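PDB 3RE3: 2-C-methyl-D-erythritol 2,4-cyclodiphosphate synthase from Francisella tularensis subsp. tularensis, which probably catalyses the conversion of 4-diphosphocytidyl-2-C-methyl-D-erythritol 2-phosphate into 2-C-methyl-D-erythritol 2,4-cyclodiphosphate with release of CMP, in non-mevalonate isoprenoid synthesis. Local coordinates for residues D42-V45 / L46-A49; E85-K88 / M89-K93; E127-I130 / S131-N134. One frame throughout, in Å; residues are numbered along the deposited sequence. Where two conformers were deposited one is given.

Contact 1 of 3, residues D42-V45 / L46-A49. With POP (pyrophosphate 2-), chain E.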
# COMPACT_ATOMS: atom_id res chain seq x y z
N ASP A 42 4.30 10.20 -21.69
CA ASP A 42 2.87 10.30 -21.37
C ASP A 42 2.60 10.41 -19.87
O ASP A 42 2.82 11.45 -19.25
CB ASP A 42 2.08 9.13 -21.97
CG ASP A 42 2.68 7.76 -21.61
OD1 ASP A 42 3.92 7.61 -21.64
OD2 ASP A 42 1.90 6.82 -21.32
N GLY A 43 2.10 9.31 -19.31
CA GLY A 43 1.66 9.29 -17.94
C GLY A 43 2.78 9.47 -16.93
O GLY A 43 3.81 8.80 -17.02
N ASP A 44 2.56 10.37 -15.97
CA ASP A 44 3.43 10.52 -14.81
C ASP A 44 2.89 9.65 -13.67
O ASP A 44 1.86 9.94 -13.08
CB ASP A 44 3.46 11.99 -14.41
CG ASP A 44 4.31 12.27 -13.19
OD1 ASP A 44 4.53 11.37 -12.35
OD2 ASP A 44 4.77 13.42 -13.07
N VAL A 45 3.61 8.59 -13.35
CA VAL A 45 3.11 7.59 -12.42
C VAL A 45 2.86 8.18 -11.01
O VAL A 45 1.89 7.81 -10.34
CB VAL A 45 4.02 6.33 -12.39
CG1 VAL A 45 5.36 6.64 -11.76
CG2 VAL A 45 3.35 5.19 -11.67
N LEU A 46 3.71 9.10 -10.57
CA LEU A 46 3.56 9.66 -9.23
C LEU A 46 2.39 10.63 -9.14
O LEU A 46 1.55 10.52 -8.26
CB LEU A 46 4.86 10.32 -8.75
CG LEU A 46 4.81 10.73 -7.27
CD1 LEU A 46 6.18 11.07 -6.70
CD2 LEU A 46 3.89 11.91 -7.11
N ILE A 47 2.34 11.59 -10.05
CA ILE A 47 1.26 12.55 -10.00
C ILE A 47 -0.07 11.82 -10.15
O ILE A 47 -1.10 12.23 -9.62
CB ILE A 47 1.44 13.65 -11.05
CG1 ILE A 47 2.62 14.54 -10.66
CG2 ILE A 47 0.16 14.48 -11.18
CD1 ILE A 47 2.70 15.84 -11.42
N HIS A 48 -0.04 10.73 -10.89
CA HIS A 48 -1.24 9.93 -11.08
C HIS A 48 -1.69 9.29 -9.75
O HIS A 48 -2.83 9.49 -9.33
CB HIS A 48 -1.00 8.86 -12.14
CG HIS A 48 -2.25 8.16 -12.58
ND1 HIS A 48 -2.60 8.02 -13.91
CD2 HIS A 48 -3.22 7.53 -11.87
CE1 HIS A 48 -3.74 7.36 -14.00
NE2 HIS A 48 -4.14 7.05 -12.78
N ALA A 49 -0.81 8.55 -9.09
CA ALA A 49 -1.17 7.94 -7.83
C ALA A 49 -1.57 9.03 -6.82
O ALA A 49 -2.47 8.86 -6.00
CB ALA A 49 -0.02 7.11 -7.30
P1 POP E . -1.65 3.78 -15.39
O1 POP E . -2.80 4.38 -14.62
O2 POP E . -1.44 2.36 -14.93
O3 POP E . -1.98 3.79 -16.86
O POP E . -0.31 4.65 -15.13
P2 POP E . 0.25 5.78 -16.14
O4 POP E . 1.23 6.65 -15.37
O5 POP E . 0.96 5.15 -17.32
O6 POP E . -0.87 6.66 -16.63
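Asp44 reaches forward with its carboxylate to the backbone N of Leu46 and Ile47. From CB, the chain swings CG anti to the backbone N (chi1 179°). That brings CG to 3.8 Å from Ile47 N and presents the carboxylate to the start of the helix. OD1 then accepts from two backbone amides. The bond from Ile47 N is 3.2 Å and nearly straight (169°). It comes down from above the carboxylate plane. The bond from Leu46 N to OD1 is weak, at 3.0 Å and with a bent N-H. The other branch, OD2, lies against Ile47 CG1 at 3.4 Å, with Ile47 CD1 just beyond.

Asp44 is thus the N-cap of helix 45-57, one of the helices packed on the sheet of this alpha-beta half sandwich. A carboxylate here suits the helix end, where amide N-H groups have no preceding turn to bond to. Regular helical bonds begin at once: His48 N donates to Asp44 O at 3.0 Å, and Ala49 N to Val45 O at 3.1 Å.

His48 sends its ring away from the capping carboxylate, toward the bound pyrophosphate. Pyrophosphate O1 lies over one ring face, 3.2 Å from His48 CE1. Pyrophosphate O4 sits 3.6 Å from Val45 CA. Asp13 of strand 6-16 touches the side chains of Val45, His48 and Ala49, while Ile47 packs on Ser79 and Leu83 of helix 79-92.

Contact 2 of 3, residues E85-K88 / M89-K93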
# COMPACT_ATOMS: atom_id res chain seq x y z
N GLU A 85 -5.76 20.93 -11.25
CA GLU A 85 -7.21 20.83 -11.18
C GLU A 85 -7.63 20.13 -9.89
O GLU A 85 -8.61 20.52 -9.27
CB GLU A 85 -7.79 20.12 -12.40
CG GLU A 85 -8.40 21.08 -13.42
CD GLU A 85 -7.49 22.26 -13.74
OE1 GLU A 85 -8.01 23.39 -13.84
OE2 GLU A 85 -6.26 22.06 -13.89
N ILE A 86 -6.89 19.11 -9.49
CA ILE A 86 -7.15 18.44 -8.23
C ILE A 86 -6.99 19.40 -7.04
O ILE A 86 -7.71 19.31 -6.05
CB ILE A 86 -6.28 17.16 -8.07
CG1 ILE A 86 -6.99 15.97 -8.72
CG2 ILE A 86 -6.02 16.83 -6.61
CD1 ILE A 86 -7.15 16.11 -10.22
N LYS A 87 -6.06 20.34 -7.16
CA LYS A 87 -5.89 21.37 -6.13
C LYS A 87 -7.17 22.22 -5.99
O LYS A 87 -7.60 22.54 -4.89
CB LYS A 87 -4.67 22.24 -6.44
CG LYS A 87 -4.63 23.60 -5.75
CD LYS A 87 -4.56 23.46 -4.25
CE LYS A 87 -4.40 24.81 -3.59
NZ LYS A 87 -4.47 24.69 -2.11
N LYS A 88 -7.77 22.58 -7.12
CA LYS A 88 -9.02 23.33 -7.12
C LYS A 88 -10.17 22.50 -6.55
O LYS A 88 -10.93 22.98 -5.71
CB LYS A 88 -9.39 23.79 -8.52
CG LYS A 88 -8.53 24.90 -9.12
CD LYS A 88 -9.08 25.26 -10.50
CE LYS A 88 -8.03 25.84 -11.45
NZ LYS A 88 -8.61 26.14 -12.80
N MSE A 89 -10.33 21.27 -7.02
CA MSE A 89 -11.39 20.40 -6.50
C MSE A 89 -11.25 20.30 -5.00
O MSE A 89 -12.23 20.38 -4.26
CB MSE A 89 -11.33 19.02 -7.14
CG MSE A 89 -11.47 19.06 -8.66
SE MSE A 89 -11.62 17.31 -9.54
CE MSE A 89 -12.45 17.92 -11.21
N LEU A 90 -10.01 20.14 -4.54
CA LEU A 90 -9.73 20.11 -3.12
C LEU A 90 -10.27 21.35 -2.39
O LEU A 90 -10.87 21.24 -1.32
CB LEU A 90 -8.23 19.93 -2.89
CG LEU A 90 -7.70 19.76 -1.47
CD1 LEU A 90 -8.29 18.54 -0.79
CD2 LEU A 90 -6.20 19.67 -1.51
N ASP A 91 -10.08 22.53 -2.96
CA ASP A 91 -10.55 23.76 -2.31
C ASP A 91 -12.07 23.85 -2.29
O ASP A 91 -12.66 24.25 -1.29
CB ASP A 91 -9.94 25.01 -2.95
CG ASP A 91 -8.42 25.08 -2.77
OD1 ASP A 91 -7.86 24.24 -2.04
OD2 ASP A 91 -7.79 26.00 -3.36
N LYS A 92 -12.72 23.46 -3.38
CA LYS A 92 -14.18 23.47 -3.47
C LYS A 92 -14.81 22.55 -2.43
O LYS A 92 -15.92 22.80 -1.98
CB LYS A 92 -14.67 23.06 -4.86
CG LYS A 92 -14.14 23.91 -6.02
CD LYS A 92 -14.77 25.30 -6.04
CE LYS A 92 -14.63 25.96 -7.41
NZ LYS A 92 -15.52 25.34 -8.43
N LYS A 93 -14.12 21.47 -2.08
CA LYS A 93 -14.64 20.57 -1.05
C LYS A 93 -14.20 21.06 0.31
O LYS A 93 -14.61 20.51 1.33
CB LYS A 93 -14.16 19.13 -1.26
CG LYS A 93 -14.78 18.40 -2.46
CD LYS A 93 -16.31 18.39 -2.43
CE LYS A 93 -16.90 16.98 -2.49
NZ LYS A 93 -16.75 16.22 -1.21
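Lys87 reaches Asp91 by one bend in an otherwise stretched chain. Its CG stands anti to the backbone N (chi1 161°), and the turn comes at the next bond (chi2 63°). Beyond that the chain is extended and leans toward the next turn, where Asp91 lies. Asp91 holds CG beside its own backbone N (chi1 -65°), which turns the carboxylate back toward the lysine. The two side chains meet at a slant. Lys87 NZ lies 3.4 Å from Asp91 OD1, a salt bridge whose hydrogen bond is weak. The second oxygen, Asp91 OD2, is nearest to Lys87 CE, at 3.6 Å. The lysine therefore offers both its charge and its last methylene to the carboxylate.

The pair is spaced i to i+4 along the last turns of helix 79-92. The helix packs by its Ile86 side on Cys51, Ile54 and Leu55 of helix 45-57. Leu90 continues this apolar side onto Leu58 and Tyr95. Charged residues occupy the more open side.

Ordinary helical bonds run beneath the side chains, such as Met89 N to Glu85 O at 2.9 Å and Lys92 N to Lys88 O at 3.0 Å. Methylenes lie close to the same carbonyls. CG of Met89, a selenomethionine, sits 3.3 Å from Glu85 O. Lys92 CG is 3.4 Å from Lys88 O. A second salt bridge, spaced i to i+3, overlaps the first in sequence: the extended Lys88 sends NZ back to Glu85 OE1 at 3.0 Å. NZ meets that oxygen nearly end-on, in line with its C-O bond. Past the salt bridges, Lys93 O accepts a hydrogen bond from Arg162 NH2.

Contact 3 of 3, residues E127-I130 / S131-N134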
# COMPACT_ATOMS: atom_id res chain seq x y z
N GLU A 127 0.74 24.13 -3.16
CA GLU A 127 0.82 25.22 -2.21
C GLU A 127 0.83 24.70 -0.78
O GLU A 127 0.02 25.10 0.04
CB GLU A 127 -0.33 26.19 -2.43
CG GLU A 127 -0.35 26.75 -3.82
CD GLU A 127 -1.65 27.42 -4.15
OE1 GLU A 127 -2.07 28.30 -3.36
OE2 GLU A 127 -2.25 27.05 -5.18
N ILE A 128 1.73 23.76 -0.52
CA ILE A 128 2.02 23.31 0.83
C ILE A 128 3.53 23.41 1.03
O ILE A 128 4.27 23.73 0.11
CB ILE A 128 1.65 21.85 1.04
CG1 ILE A 128 2.52 20.97 0.12
CG2 ILE A 128 0.18 21.63 0.78
CD1 ILE A 128 1.77 19.90 -0.62
N GLN A 129 3.97 23.09 2.24
CA GLN A 129 5.40 23.06 2.53
C GLN A 129 6.04 21.80 1.96
O GLN A 129 5.43 20.73 1.91
CB GLN A 129 5.63 23.15 4.04
CG GLN A 129 5.19 24.46 4.64
CD GLN A 129 5.69 25.64 3.83
OE1 GLN A 129 6.90 25.92 3.79
NE2 GLN A 129 4.77 26.35 3.17
N ILE A 130 7.29 21.93 1.53
CA ILE A 130 8.04 20.77 1.08
C ILE A 130 7.99 19.68 2.15
O ILE A 130 7.95 18.49 1.85
CB ILE A 130 9.49 21.13 0.74
CG1 ILE A 130 9.55 21.82 -0.61
CG2 ILE A 130 10.36 19.90 0.68
CD1 ILE A 130 10.87 22.51 -0.89
N SER A 131 7.97 20.11 3.41
CA SER A 131 8.02 19.16 4.51
C SER A 131 6.69 18.45 4.69
O SER A 131 6.57 17.48 5.44
CB SER A 131 8.41 19.88 5.80
OG SER A 131 7.55 20.98 6.06
N GLN A 132 5.68 18.93 3.98
CA GLN A 132 4.39 18.27 4.01
C GLN A 132 4.23 17.20 2.94
O GLN A 132 3.20 16.53 2.92
CB GLN A 132 3.30 19.29 3.79
CG GLN A 132 3.00 20.15 4.98
CD GLN A 132 1.95 21.17 4.63
OE1 GLN A 132 2.26 22.23 4.09
NE2 GLN A 132 0.69 20.83 4.87
N ILE A 133 5.20 17.07 2.03
CA ILE A 133 5.17 15.99 1.04
C ILE A 133 6.46 15.18 0.92
O ILE A 133 7.48 15.67 0.46
CB ILE A 133 4.74 16.45 -0.37
CG1 ILE A 133 5.02 15.33 -1.37
CG2 ILE A 133 5.48 17.71 -0.80
CD1 ILE A 133 4.26 15.47 -2.68
N ASN A 134 6.39 13.93 1.32
CA ASN A 134 7.56 13.07 1.37
C ASN A 134 7.55 12.14 0.18
O ASN A 134 6.51 11.56 -0.16
CB ASN A 134 7.54 12.26 2.66
CG ASN A 134 8.88 11.71 3.00
OD1 ASN A 134 9.70 12.39 3.60
ND2 ASN A 134 9.12 10.46 2.61
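Gln132 OE1 accepts from Gln129 N at 2.7 Å. The N-H points almost straight at the oxygen (171°), and the donor lies 24° out of the plane of the side-chain carbonyl. Gln132 reaches this far because its chain is extended beyond CG (chi2 177°). It crosses Ile128 and Gln129 obliquely on the way. OE1 lies 3.1 Å from Ile128 CB and 3.5 Å from Gln129 CB.

The same two residues, Gln129 and Gln132, are bonded a second time through the backbone. Gln132 N donates to Gln129 O at 2.8 Å, from above the carbonyl plane. Ile133 N then donates to Ile130 O at 3.1 Å, also from above. These two bonds wind one short 3-10 turn. The turn joins helix 115-126, which ends in a Schellman motif at Glu127, to strand 133-138, outermost in the sheet within this chain. Ser131 OG lies beside Gln129 CB, 3.5 Å away.

The turn also faces a neighbour. Ser131 O accepts from Arg7 NH2 of the second subunit, and Gln132 packs on that arginine.

Gln132 NE2 donates to Ser98 O of strand 96-105. With its oxygen on Gln129 N and its nitrogen on Ser98 O, the amide has a donor and an acceptor matched at its two ends. Such pairing favours one rotation of the amide and probably helps tie the turn to strand 96-105.

From the N terminus, the chain first reaches contact 1, where the loop after strand 29-31 turns into helix 45-57 beside the pyrophosphate. Contact 2 follows in the last turns of helix 79-92, shortly before strand 96-105. Contact 3 closes the turn between helix 115-126 and strand 133-138. The three lie in series, and none nests in or crosses another. Their centres are about 17 to 18 Å apart. Contacts 2 and 3 touch, with Lys87 CE 3.5 Å from Glu127 OE2, so a side chain from the late part of helix 79-92 packs on the residue just after helix 115-126. Contact 1 stays separate from both, though Ile47 packs on helices 79-92 and 115-126.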